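Local coordinates for RagA protein (Porphyromonas gingivalis, PDB 6SLN) that forms a TonB-dependent outer-membrane transport barrel with an internal plug domain, and probably takes up peptides, at residues Y761-I766 and G788-F793; V700-R705 and K733-D738; V729-N734 and I766-F771; L152-A157 and D709-V714. One frame throughout, in Å; residues are numbered along the deposited sequence.

Contact 1 (Y761-I766 and G788-F793); sequences YNRQEI and GYPNSF
The pyrrolidine ring of P790 packs against R763 and Q764 at the end of strand 752-764, one of the staves of the TonB-dependent receptor beta-barrel. P790 CD lies over one face of the R763 guanidinium, 3.1 Å above its plane and displaced toward the rim. The arginine chain is bent at chi2 (49°), which brings the flat group back over the proline. The same ring also packs on Q764, with P790 CB 3.6 Å from Q764 CB. The Q764 side chain is extended beyond CG and runs past the proline to the next residue, where OE1 accepts the backbone N of N791 at 2.8 Å. This bond is nearly straight (N-H...O 174°), although the donor is tilted 34° from the carboxamide plane. Beyond the strand end, I766 N makes a weak bond of 3.1 Å to Y789 O.

A second shell positions both partners. Backbone bonds join R763, and E765 just past the strand end, to T735 and K733 of strand 732-746; M732 and N734 flank the Q764 side chain, and W785 packs on I766. On the other segment, the Y789 ring makes a cation-pi contact with R835, and the bound peptide touches N791. Within 788-793 a side-chain bond follows the proline: S792 OG donates to P790 O at 2.6 Å, approaching from above the carbonyl plane.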
loop_
_atom_site.group_PDB
_atom_site.type_symbol
_atom_site.label_atom_id
_atom_site.label_comp_id
_atom_site.label_asym_id
_atom_site.label_seq_id
_atom_site.Cartn_x
_atom_site.Cartn_y
_atom_site.Cartn_z
ATOM N N TYR A 761 39.460 -24.360 17.797
ATOM C CA TYR A 761 40.134 -24.284 16.512
ATOM C C TYR A 761 39.290 -24.989 15.454
ATOM O O TYR A 761 38.613 -25.978 15.742
ATOM C CB TYR A 761 41.522 -24.925 16.572
ATOM C CG TYR A 761 42.227 -24.908 15.233
ATOM C CD1 TYR A 761 42.777 -23.738 14.742
ATOM C CD2 TYR A 761 42.323 -26.055 14.453
ATOM C CE1 TYR A 761 43.412 -23.705 13.524
ATOM C CE2 TYR A 761 42.956 -26.030 13.222
ATOM C CZ TYR A 761 43.501 -24.847 12.762
ATOM O OH TYR A 761 44.139 -24.788 11.538
ATOM N N ASN A 762 39.328 -24.485 14.220
ATOM C CA ASN A 762 38.587 -25.145 13.154
ATOM C C ASN A 762 39.297 -25.021 11.817
ATOM O O ASN A 762 39.551 -23.906 11.350
ATOM C CB ASN A 762 37.187 -24.582 13.035
ATOM C CG ASN A 762 36.362 -25.361 12.048
ATOM O OD1 ASN A 762 35.748 -26.361 12.402
ATOM N ND2 ASN A 762 36.388 -24.940 10.788
ATOM N N ARG A 763 39.555 -26.161 11.176
ATOM C CA ARG A 763 40.182 -26.210 9.859
ATOM C C ARG A 763 39.127 -26.561 8.822
ATOM O O ARG A 763 38.525 -27.638 8.883
ATOM C CB ARG A 763 41.329 -27.225 9.816
ATOM C CG ARG A 763 42.217 -27.147 8.562
ATOM C CD ARG A 763 42.667 -25.719 8.278
ATOM N NE ARG A 763 43.795 -25.569 7.348
ATOM C CZ ARG A 763 43.846 -26.108 6.133
ATOM N NH1 ARG A 763 42.852 -26.878 5.700
ATOM N NH2 ARG A 763 44.892 -25.884 5.355
ATOM N N GLN A 764 38.915 -25.646 7.879
ATOM C CA GLN A 764 38.002 -25.810 6.759
ATOM C C GLN A 764 38.732 -26.455 5.583
ATOM O O GLN A 764 39.943 -26.295 5.421
ATOM C CB GLN A 764 37.444 -24.448 6.345
ATOM C CG GLN A 764 36.120 -24.467 5.638
ATOM C CD GLN A 764 35.913 -23.227 4.782
ATOM O OE1 GLN A 764 36.440 -23.141 3.665
ATOM N NE2 GLN A 764 35.146 -22.253 5.304
ATOM N N GLU A 765 37.983 -27.195 4.761
ATOM C CA GLU A 765 38.569 -27.790 3.560
ATOM C C GLU A 765 37.438 -28.028 2.564
ATOM O O GLU A 765 36.689 -29.000 2.697
ATOM C CB GLU A 765 39.319 -29.084 3.859
ATOM C CG GLU A 765 40.056 -29.654 2.611
ATOM C CD GLU A 765 40.647 -31.059 2.789
ATOM O OE1 GLU A 765 40.979 -31.453 3.927
ATOM O OE2 GLU A 765 40.791 -31.767 1.773
ATOM N N ILE A 766 37.326 -27.127 1.585
ATOM C CA ILE A 766 36.612 -27.460 0.362
ATOM C C ILE A 766 37.152 -28.779 -0.153
ATOM O O ILE A 766 38.353 -29.036 -0.074
ATOM C CB ILE A 766 36.792 -26.337 -0.674
ATOM C CG1 ILE A 766 36.361 -24.992 -0.065
ATOM C CG2 ILE A 766 36.047 -26.675 -1.968
ATOM C CD1 ILE A 766 36.853 -23.797 -0.830
ATOM N N GLY A 788 41.976 -28.138 -2.439
ATOM C CA GLY A 788 42.694 -28.675 -1.302
ATOM C C GLY A 788 42.658 -27.878 -0.007
ATOM O O GLY A 788 43.400 -28.217 0.925
ATOM N N TYR A 789 41.844 -26.832 0.103
ATOM C CA TYR A 789 42.126 -25.777 1.063
ATOM C C TYR A 789 40.845 -25.165 1.618
ATOM O O TYR A 789 39.771 -25.316 1.029
ATOM C CB TYR A 789 42.966 -24.672 0.407
ATOM C CG TYR A 789 44.212 -25.159 -0.296
ATOM C CD1 TYR A 789 44.203 -25.430 -1.663
ATOM C CD2 TYR A 789 45.405 -25.340 0.404
ATOM C CE1 TYR A 789 45.342 -25.868 -2.309
ATOM C CE2 TYR A 789 46.550 -25.771 -0.234
ATOM C CZ TYR A 789 46.519 -26.035 -1.588
ATOM O OH TYR A 789 47.660 -26.469 -2.231
ATOM N N PRO A 790 40.939 -24.456 2.737
ATOM C CA PRO A 790 39.831 -23.580 3.145
ATOM C C PRO A 790 39.652 -22.429 2.171
ATOM O O PRO A 790 40.542 -22.099 1.379
ATOM C CB PRO A 790 40.263 -23.064 4.523
ATOM C CG PRO A 790 41.758 -23.206 4.517
ATOM C CD PRO A 790 42.029 -24.459 3.725
ATOM N N ASN A 791 38.446 -21.856 2.208
ATOM C CA ASN A 791 38.187 -20.562 1.586
ATOM C C ASN A 791 39.316 -19.616 1.954
ATOM O O ASN A 791 39.526 -19.317 3.136
ATOM C CB ASN A 791 36.844 -20.024 2.090
ATOM C CG ASN A 791 36.344 -18.829 1.300
ATOM O OD1 ASN A 791 36.905 -18.482 0.257
ATOM N ND2 ASN A 791 35.285 -18.193 1.791
ATOM N N SER A 792 40.083 -19.200 0.949
ATOM C CA SER A 792 41.338 -18.501 1.180
ATOM C C SER A 792 41.409 -17.226 0.347
ATOM O O SER A 792 40.631 -17.023 -0.591
ATOM C CB SER A 792 42.539 -19.410 0.869
ATOM O OG SER A 792 42.597 -20.485 1.796
ATOM N N PHE A 793 42.342 -16.348 0.720
ATOM C CA PHE A 793 42.499 -15.098 -0.009
ATOM C C PHE A 793 43.306 -15.323 -1.286
ATOM O O PHE A 793 44.047 -16.300 -1.426
ATOM C CB PHE A 793 43.140 -14.022 0.881
ATOM C CG PHE A 793 42.173 -13.412 1.856
ATOM C CD1 PHE A 793 41.271 -12.433 1.437
ATOM C CD2 PHE A 793 42.119 -13.851 3.174
ATOM C CE1 PHE A 793 40.368 -11.883 2.309
ATOM C CE2 PHE A 793 41.200 -13.305 4.054
ATOM C CZ PHE A 793 40.330 -12.316 3.615
#

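Contact 2 (V700-R705 and K733-D738); sequences VDFYVR and KNTGVD
Y703 sets its CG between its backbone N and carbonyl carbon (chi1 64°), and this turns the phenol ring across the neighbouring strand onto G736. The two form a hydrogen-bonded pair in the antiparallel wall of the beta-barrel, and the glycine leaves its side of the strand clear for the ring, a pairing known as aromatic rescue of glycine. G736 O lies 3.3 Å above one ring face, while CZ of Y703 comes 3.5 Å from G736 CA. F702 holds CG anti to its backbone N (chi1 170°), and its ring presents an edge to V737, with CD1 of F702 4.1 Å from CG2 of V737. V704 and T735 share this face, V704 CG2 touching T735 OG1 at 3.5 Å.

Paired backbone bonds join D701 with D738, Y703 with G736 and R705 with N734. In the central pair Y703 N reaches G736 O at 3.2 Å, whereas the return bond from G736 N to Y703 O is weak at 3.4 Å. Y703, R705, N734 and D738 lie on the other face, where plug residues meet them: D738 OD1 forms a salt bridge with K187 NZ and a hydrogen bond with H147 NE2, and the Y703 ring stacks on H147. Y703 OH bonds N762 OD1, N734 OD1 accepts N762 ND2 and R705 NE bonds Q680 OE1, while R705 NH1 and N734 ND2 donate to plug oxygens H147 O and T149 O.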
loop_
_atom_site.group_PDB
_atom_site.type_symbol
_atom_site.label_atom_id
_atom_site.label_comp_id
_atom_site.label_asym_id
_atom_site.label_seq_id
_atom_site.Cartn_x
_atom_site.Cartn_y
_atom_site.Cartn_z
ATOM N N VAL A 700 36.518 -31.180 26.572
ATOM C CA VAL A 700 37.094 -31.188 25.231
ATOM C C VAL A 700 36.147 -31.956 24.318
ATOM O O VAL A 700 35.564 -32.970 24.723
ATOM C CB VAL A 700 38.505 -31.810 25.186
ATOM C CG1 VAL A 700 39.222 -31.338 23.945
ATOM C CG2 VAL A 700 39.305 -31.443 26.415
ATOM N N ASP A 701 35.995 -31.470 23.090
ATOM C CA ASP A 701 35.159 -32.123 22.087
ATOM C C ASP A 701 35.878 -32.047 20.749
ATOM O O ASP A 701 36.071 -30.955 20.213
ATOM C CB ASP A 701 33.786 -31.462 21.998
ATOM C CG ASP A 701 32.768 -32.121 22.898
ATOM O OD1 ASP A 701 32.227 -33.176 22.498
ATOM O OD2 ASP A 701 32.521 -31.592 24.010
ATOM N N PHE A 702 36.283 -33.192 20.221
ATOM C CA PHE A 702 36.836 -33.281 18.879
ATOM C C PHE A 702 35.723 -33.682 17.927
ATOM O O PHE A 702 35.019 -34.668 18.166
ATOM C CB PHE A 702 37.981 -34.295 18.817
ATOM C CG PHE A 702 38.452 -34.607 17.414
ATOM C CD1 PHE A 702 39.346 -33.765 16.763
ATOM C CD2 PHE A 702 37.994 -35.742 16.739
ATOM C CE1 PHE A 702 39.782 -34.053 15.459
ATOM C CE2 PHE A 702 38.426 -36.035 15.440
ATOM C CZ PHE A 702 39.324 -35.188 14.803
ATOM N N TYR A 703 35.579 -32.934 16.842
ATOM C CA TYR A 703 34.551 -33.231 15.863
ATOM C C TYR A 703 35.134 -33.221 14.461
ATOM O O TYR A 703 36.189 -32.634 14.202
ATOM C CB TYR A 703 33.419 -32.214 15.921
ATOM C CG TYR A 703 33.873 -30.831 15.544
ATOM C CD1 TYR A 703 33.827 -30.398 14.227
ATOM C CD2 TYR A 703 34.366 -29.963 16.503
ATOM C CE1 TYR A 703 34.250 -29.139 13.879
ATOM C CE2 TYR A 703 34.786 -28.698 16.166
ATOM C CZ TYR A 703 34.725 -28.288 14.857
ATOM O OH TYR A 703 35.146 -27.023 14.524
ATOM N N VAL A 704 34.406 -33.862 13.549
ATOM C CA VAL A 704 34.660 -33.751 12.117
ATOM C C VAL A 704 33.312 -33.726 11.420
ATOM O O VAL A 704 32.486 -34.630 11.607
ATOM C CB VAL A 704 35.540 -34.881 11.551
ATOM C CG1 VAL A 704 34.975 -36.238 11.904
ATOM C CG2 VAL A 704 35.653 -34.727 10.044
ATOM N N ARG A 705 33.090 -32.690 10.627
ATOM C CA ARG A 705 31.793 -32.363 10.062
ATOM C C ARG A 705 31.945 -32.289 8.551
ATOM O O ARG A 705 32.860 -31.635 8.041
ATOM C CB ARG A 705 31.275 -31.040 10.674
ATOM C CG ARG A 705 30.492 -30.150 9.755
ATOM C CD ARG A 705 30.060 -28.884 10.472
ATOM N NE ARG A 705 28.947 -28.258 9.763
ATOM C CZ ARG A 705 28.620 -26.982 9.884
ATOM N NH1 ARG A 705 29.317 -26.204 10.696
ATOM N NH2 ARG A 705 27.594 -26.489 9.200
ATOM N N LYS A 733 34.200 -29.694 4.288
ATOM C CA LYS A 733 34.609 -30.475 5.443
ATOM C C LYS A 733 35.100 -29.490 6.497
ATOM O O LYS A 733 35.731 -28.480 6.164
ATOM C CB LYS A 733 35.706 -31.479 5.061
ATOM C CG LYS A 733 35.973 -32.591 6.065
ATOM C CD LYS A 733 37.377 -33.196 5.836
ATOM C CE LYS A 733 37.327 -34.710 5.788
ATOM N NZ LYS A 733 38.435 -35.370 6.543
ATOM N N ASN A 734 34.785 -29.775 7.756
ATOM C CA ASN A 734 35.146 -28.903 8.861
ATOM C C ASN A 734 35.648 -29.769 10.000
ATOM O O ASN A 734 34.912 -30.628 10.495
ATOM C CB ASN A 734 33.953 -28.053 9.301
ATOM C CG ASN A 734 33.925 -26.717 8.605
ATOM O OD1 ASN A 734 34.736 -25.840 8.890
ATOM N ND2 ASN A 734 33.002 -26.552 7.685
ATOM N N THR A 735 36.898 -29.559 10.404
ATOM C CA THR A 735 37.521 -30.380 11.431
ATOM C C THR A 735 38.117 -29.457 12.477
ATOM O O THR A 735 38.801 -28.489 12.130
ATOM C CB THR A 735 38.569 -31.295 10.814
ATOM O OG1 THR A 735 37.930 -32.086 9.804
ATOM C CG2 THR A 735 39.218 -32.215 11.873
ATOM N N GLY A 736 37.832 -29.740 13.744
ATOM C CA GLY A 736 38.177 -28.789 14.781
ATOM C C GLY A 736 38.047 -29.381 16.168
ATOM O O GLY A 736 37.694 -30.552 16.342
ATOM N N VAL A 737 38.331 -28.528 17.161
ATOM C CA VAL A 737 38.417 -28.905 18.567
ATOM C C VAL A 737 37.614 -27.913 19.403
ATOM O O VAL A 737 37.552 -26.725 19.078
ATOM C CB VAL A 737 39.884 -28.959 19.025
ATOM C CG1 VAL A 737 39.977 -28.977 20.536
ATOM C CG2 VAL A 737 40.554 -30.194 18.435
ATOM N N ASP A 738 36.974 -28.408 20.462
ATOM C CA ASP A 738 36.162 -27.610 21.373
ATOM C C ASP A 738 36.735 -27.773 22.771
ATOM O O ASP A 738 36.641 -28.859 23.348
ATOM C CB ASP A 738 34.703 -28.061 21.350
ATOM C CG ASP A 738 33.875 -27.340 20.306
ATOM O OD1 ASP A 738 32.623 -27.448 20.365
ATOM O OD2 ASP A 738 34.465 -26.681 19.424
#

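Contact 3 (V729-N734 and I766-F771); sequences VGSMKN and ITKLFF
S731 and T767 face each other with their hydroxyls, while K768 reaches in from the next position. Both OG of S731 (chi1 54°) and OG1 of T767 (chi1 48°) stand between their own backbone N and carbonyl carbon, and this brings the two oxygens together at 2.8 Å. The K768 chain points toward the opposite segment, lies along G730 and bends in its last two torsions, so that NZ donates to S731 OG at 3.3 Å. That hydroxyl is therefore met from two directions.

At the far end V729 and F770 cross at about a right angle, V729 CG1 touching F770 CB, and the F770 ring goes on to meet Y776. M732 and I766 direct their CB atoms away from each other's segment, the M732 side chain leaning on L152 of the plug. G730 keeps a positive phi, a conformation that suits glycine.

The backbone follows the same pairing. S731 N donates to K768 O at 2.8 Å. S731 O accepts two amides, T767 N at 2.6 Å and K768 N at 3.0 Å. Two consecutive residues set against one across an antiparallel bridge make a classic beta bulge, here just beyond the end of barrel strand 752-764.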
loop_
_atom_site.group_PDB
_atom_site.type_symbol
_atom_site.label_atom_id
_atom_site.label_comp_id
_atom_site.label_asym_id
_atom_site.label_seq_id
_atom_site.Cartn_x
_atom_site.Cartn_y
_atom_site.Cartn_z
ATOM N N VAL A 729 26.043 -29.484 -5.393
ATOM C CA VAL A 729 27.287 -29.492 -6.140
ATOM C C VAL A 729 28.476 -29.266 -5.204
ATOM O O VAL A 729 28.436 -28.408 -4.314
ATOM C CB VAL A 729 27.213 -28.436 -7.260
ATOM C CG1 VAL A 729 28.579 -27.935 -7.594
ATOM C CG2 VAL A 729 26.553 -29.032 -8.502
ATOM N N GLY A 730 29.532 -30.062 -5.369
ATOM C CA GLY A 730 30.707 -29.894 -4.560
ATOM C C GLY A 730 30.540 -30.412 -3.145
ATOM O O GLY A 730 29.540 -31.034 -2.786
ATOM N N SER A 731 31.568 -30.165 -2.333
ATOM C CA SER A 731 31.528 -30.590 -0.937
ATOM C C SER A 731 32.659 -29.928 -0.159
ATOM O O SER A 731 33.696 -29.563 -0.721
ATOM C CB SER A 731 31.616 -32.116 -0.806
ATOM O OG SER A 731 32.750 -32.600 -1.486
ATOM N N MET A 732 32.430 -29.781 1.137
ATOM C CA MET A 732 33.355 -29.205 2.097
ATOM C C MET A 732 33.563 -30.189 3.232
ATOM O O MET A 732 33.107 -31.333 3.188
ATOM C CB MET A 732 32.842 -27.895 2.696
ATOM C CG MET A 732 32.723 -26.727 1.776
ATOM S SD MET A 732 31.807 -25.471 2.679
ATOM C CE MET A 732 33.074 -25.005 3.875
ATOM N N LYS A 733 34.200 -29.694 4.288
ATOM C CA LYS A 733 34.609 -30.475 5.443
ATOM C C LYS A 733 35.100 -29.490 6.497
ATOM O O LYS A 733 35.731 -28.480 6.164
ATOM C CB LYS A 733 35.706 -31.479 5.061
ATOM C CG LYS A 733 35.973 -32.591 6.065
ATOM C CD LYS A 733 37.377 -33.196 5.836
ATOM C CE LYS A 733 37.327 -34.710 5.788
ATOM N NZ LYS A 733 38.435 -35.370 6.543
ATOM N N ASN A 734 34.785 -29.775 7.756
ATOM C CA ASN A 734 35.146 -28.903 8.861
ATOM C C ASN A 734 35.648 -29.769 10.000
ATOM O O ASN A 734 34.912 -30.628 10.495
ATOM C CB ASN A 734 33.953 -28.053 9.301
ATOM C CG ASN A 734 33.925 -26.717 8.605
ATOM O OD1 ASN A 734 34.736 -25.840 8.890
ATOM N ND2 ASN A 734 33.002 -26.552 7.685
ATOM N N ILE A 766 37.326 -27.127 1.585
ATOM C CA ILE A 766 36.612 -27.460 0.362
ATOM C C ILE A 766 37.152 -28.779 -0.153
ATOM O O ILE A 766 38.353 -29.036 -0.074
ATOM C CB ILE A 766 36.792 -26.337 -0.674
ATOM C CG1 ILE A 766 36.361 -24.992 -0.065
ATOM C CG2 ILE A 766 36.047 -26.675 -1.968
ATOM C CD1 ILE A 766 36.853 -23.797 -0.830
ATOM N N THR A 767 36.276 -29.647 -0.639
ATOM C CA THR A 767 36.745 -30.901 -1.214
ATOM C C THR A 767 36.250 -31.143 -2.637
ATOM O O THR A 767 36.786 -32.024 -3.318
ATOM C CB THR A 767 36.365 -32.093 -0.308
ATOM O OG1 THR A 767 34.989 -32.016 0.068
ATOM C CG2 THR A 767 37.193 -32.075 0.959
ATOM N N LYS A 768 35.278 -30.377 -3.117
ATOM C CA LYS A 768 34.748 -30.538 -4.462
ATOM C C LYS A 768 33.991 -29.270 -4.794
ATOM O O LYS A 768 33.355 -28.677 -3.912
ATOM C CB LYS A 768 33.823 -31.761 -4.576
ATOM C CG LYS A 768 33.487 -32.170 -6.001
ATOM C CD LYS A 768 32.447 -33.315 -6.080
ATOM C CE LYS A 768 32.851 -34.538 -5.284
ATOM N NZ LYS A 768 32.111 -34.589 -3.984
ATOM N N LEU A 769 34.036 -28.869 -6.069
ATOM C CA LEU A 769 33.421 -27.610 -6.476
ATOM C C LEU A 769 32.388 -27.901 -7.549
ATOM O O LEU A 769 31.483 -28.687 -7.315
ATOM C CB LEU A 769 34.462 -26.597 -6.878
ATOM C CG LEU A 769 35.270 -26.050 -5.714
ATOM C CD1 LEU A 769 36.556 -25.368 -6.179
ATOM C CD2 LEU A 769 34.378 -25.128 -4.920
ATOM N N PHE A 770 32.464 -27.235 -8.692
ATOM C CA PHE A 770 31.466 -27.347 -9.740
ATOM C C PHE A 770 32.184 -27.416 -11.084
ATOM O O PHE A 770 33.307 -26.921 -11.227
ATOM C CB PHE A 770 30.482 -26.163 -9.709
ATOM C CG PHE A 770 31.092 -24.837 -9.282
ATOM C CD1 PHE A 770 31.292 -24.545 -7.941
ATOM C CD2 PHE A 770 31.427 -23.875 -10.226
ATOM C CE1 PHE A 770 31.826 -23.326 -7.542
ATOM C CE2 PHE A 770 31.955 -22.657 -9.832
ATOM C CZ PHE A 770 32.157 -22.382 -8.485
ATOM N N PHE A 771 31.535 -28.040 -12.070
ATOM C CA PHE A 771 32.027 -28.087 -13.445
ATOM C C PHE A 771 33.360 -28.812 -13.569
ATOM O O PHE A 771 34.113 -28.577 -14.527
ATOM C CB PHE A 771 32.149 -26.673 -14.040
ATOM C CG PHE A 771 30.915 -25.814 -13.847
ATOM C CD1 PHE A 771 29.648 -26.392 -13.763
ATOM C CD2 PHE A 771 31.019 -24.436 -13.758
ATOM C CE1 PHE A 771 28.506 -25.607 -13.581
ATOM C CE2 PHE A 771 29.882 -23.649 -13.581
ATOM C CZ PHE A 771 28.620 -24.242 -13.490
#

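Contact 4 (L152-A157 and D709-V714); sequences LGASSA and DMLIDV
The carbonyl oxygen of L711 is met by two consecutive residues of the plug loop. A154 N donates to L711 O at 3.3 Å (N-H...O 150°), with the donor tilted 23° from the carbonyl plane, and G153 CA makes a CH...O contact of 3.2 Å with the same oxygen. The glycine, having no side chain, lets the loop settle directly onto the backbone of barrel strand 696-715. A water bridges the two segments: it donates to L152 O at 2.9 Å and to D713 O at 3.1 Å.

Apolar groups fill in around this backbone meeting. L152 points toward the strand and packs against two neighbouring side chains, M710 and I712. M710 holds CG anti to the backbone N (chi1 167°), which carries its sulfur to L152 at a slant, SD 3.9 Å from L152 CG. I712 lies side by side with L152, the two CD1 atoms 4.0 Å apart. Two residues on from L152, A154 CB rests on L711 CB. M732 of the adjoining strand touches both L152 and M710.

Farther along, S155 OG accepts A157 N at 2.8 Å in an ST turn. N201 of the plug donates to both S155 O and A157 O, and N641 of the barrel wall also reaches S155 O. On the strand side D713 is the centre of an inverse gamma turn, and its OD1 is bonded to S724 OG.

The join at this point therefore rests on backbone polarity, one water bridge and apolar packing, and uses no charged pair between the two segments.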
loop_
_atom_site.group_PDB
_atom_site.type_symbol
_atom_site.label_atom_id
_atom_site.label_comp_id
_atom_site.label_asym_id
_atom_site.label_seq_id
_atom_site.Cartn_x
_atom_site.Cartn_y
_atom_site.Cartn_z
ATOM N N LEU A 152 29.081 -23.375 1.077
ATOM C CA LEU A 152 29.446 -22.250 0.226
ATOM C C LEU A 152 28.232 -21.505 -0.339
ATOM O O LEU A 152 28.404 -20.603 -1.166
ATOM C CB LEU A 152 30.338 -22.741 -0.917
ATOM C CG LEU A 152 31.579 -23.522 -0.509
ATOM C CD1 LEU A 152 32.440 -23.709 -1.730
ATOM C CD2 LEU A 152 32.343 -22.782 0.558
ATOM N N GLY A 153 27.013 -21.856 0.083
ATOM C CA GLY A 153 25.805 -21.229 -0.434
ATOM C C GLY A 153 24.703 -21.093 0.598
ATOM O O GLY A 153 24.381 -19.984 1.041
ATOM N N ALA A 154 24.115 -22.220 0.978
ATOM C CA ALA A 154 23.123 -22.241 2.041
ATOM C C ALA A 154 23.663 -21.531 3.276
ATOM O O ALA A 154 24.850 -21.624 3.601
ATOM C CB ALA A 154 22.746 -23.689 2.379
ATOM N N SER A 155 22.787 -20.788 3.944
ATOM C CA SER A 155 23.168 -20.105 5.167
ATOM C C SER A 155 23.766 -21.067 6.184
ATOM O O SER A 155 23.412 -22.251 6.241
ATOM C CB SER A 155 21.961 -19.423 5.784
ATOM O OG SER A 155 22.135 -19.353 7.183
ATOM N N SER A 156 24.681 -20.535 7.000
ATOM C CA SER A 156 25.278 -21.250 8.123
ATOM C C SER A 156 24.691 -20.814 9.453
ATOM O O SER A 156 25.186 -21.226 10.508
ATOM C CB SER A 156 26.802 -21.074 8.141
ATOM O OG SER A 156 27.352 -21.257 6.843
ATOM N N ALA A 157 23.652 -19.991 9.423
ATOM C CA ALA A 157 23.004 -19.568 10.649
ATOM C C ALA A 157 22.452 -20.772 11.400
ATOM O O ALA A 157 21.765 -21.605 10.799
ATOM C CB ALA A 157 21.872 -18.600 10.329
ATOM N N ASP A 709 26.203 -33.099 -1.133
ATOM C CA ASP A 709 25.107 -32.519 -1.917
ATOM C C ASP A 709 25.057 -31.006 -1.699
ATOM O O ASP A 709 23.988 -30.397 -1.573
ATOM C CB ASP A 709 23.766 -33.175 -1.581
ATOM C CG ASP A 709 23.673 -34.604 -2.082
ATOM O OD1 ASP A 709 24.728 -35.163 -2.400
ATOM O OD2 ASP A 709 22.558 -35.169 -2.165
ATOM N N MET A 710 26.244 -30.399 -1.664
ATOM C CA MET A 710 26.411 -29.042 -1.163
ATOM C C MET A 710 25.571 -28.041 -1.951
ATOM O O MET A 710 25.642 -27.978 -3.184
ATOM C CB MET A 710 27.893 -28.669 -1.213
ATOM C CG MET A 710 28.189 -27.195 -1.010
ATOM S SD MET A 710 29.797 -26.931 -0.249
ATOM C CE MET A 710 29.343 -27.384 1.408
ATOM N N LEU A 711 24.769 -27.255 -1.235
ATOM C CA LEU A 711 23.945 -26.236 -1.882
ATOM C C LEU A 711 24.839 -25.062 -2.222
ATOM O O LEU A 711 25.130 -24.221 -1.374
ATOM C CB LEU A 711 22.782 -25.819 -0.989
ATOM C CG LEU A 711 21.628 -26.790 -1.192
ATOM C CD1 LEU A 711 20.589 -26.728 -0.080
ATOM C CD2 LEU A 711 21.016 -26.520 -2.570
ATOM N N ILE A 712 25.316 -25.018 -3.453
ATOM C CA ILE A 712 26.112 -23.894 -3.914
ATOM C C ILE A 712 25.231 -23.041 -4.805
ATOM O O ILE A 712 24.553 -23.555 -5.707
ATOM C CB ILE A 712 27.378 -24.352 -4.659
ATOM C CG1 ILE A 712 28.318 -25.132 -3.723
ATOM C CG2 ILE A 712 28.077 -23.143 -5.293
ATOM C CD1 ILE A 712 29.785 -25.250 -4.229
ATOM N N ASP A 713 25.192 -21.747 -4.511
ATOM C CA ASP A 713 24.584 -20.770 -5.406
ATOM C C ASP A 713 25.597 -20.600 -6.538
ATOM O O ASP A 713 26.453 -19.706 -6.534
ATOM C CB ASP A 713 24.283 -19.471 -4.662
ATOM C CG ASP A 713 23.318 -18.575 -5.404
ATOM O OD1 ASP A 713 22.958 -18.903 -6.550
ATOM O OD2 ASP A 713 22.916 -17.534 -4.843
ATOM N N VAL A 714 25.516 -21.509 -7.502
ATOM C CA VAL A 714 26.610 -21.672 -8.466
ATOM C C VAL A 714 26.729 -20.410 -9.315
ATOM O O VAL A 714 25.715 -19.928 -9.855
ATOM C CB VAL A 714 26.377 -22.910 -9.336
ATOM C CG1 VAL A 714 27.239 -22.839 -10.577
ATOM C CG2 VAL A 714 26.675 -24.198 -8.542
HETATM O O HOH W 1 27.395 -19.472 -3.611
#

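How the contacts relate
Following the chain, the plug loop 152-157 comes first and meets 709-714 after 551 intervening residues, so contact 4 ties the plug to the barrel wall. Contact 2 opens at 700-705, before contact 4 closes, and the two therefore cross, both using strand 696-715. It closes a 27-residue gap at 733-738. Contact 3 begins at 729-734, overlapping that closing segment at K733 and N734, and ends at 766-771. Contact 1 opens within it at 761-766; the two cross and share I766, and contact 1 closes at 788-793. Strands 696-715, 732-746 and 752-764, neighbours in the wall, are thus linked to the plug and to strand 792-802.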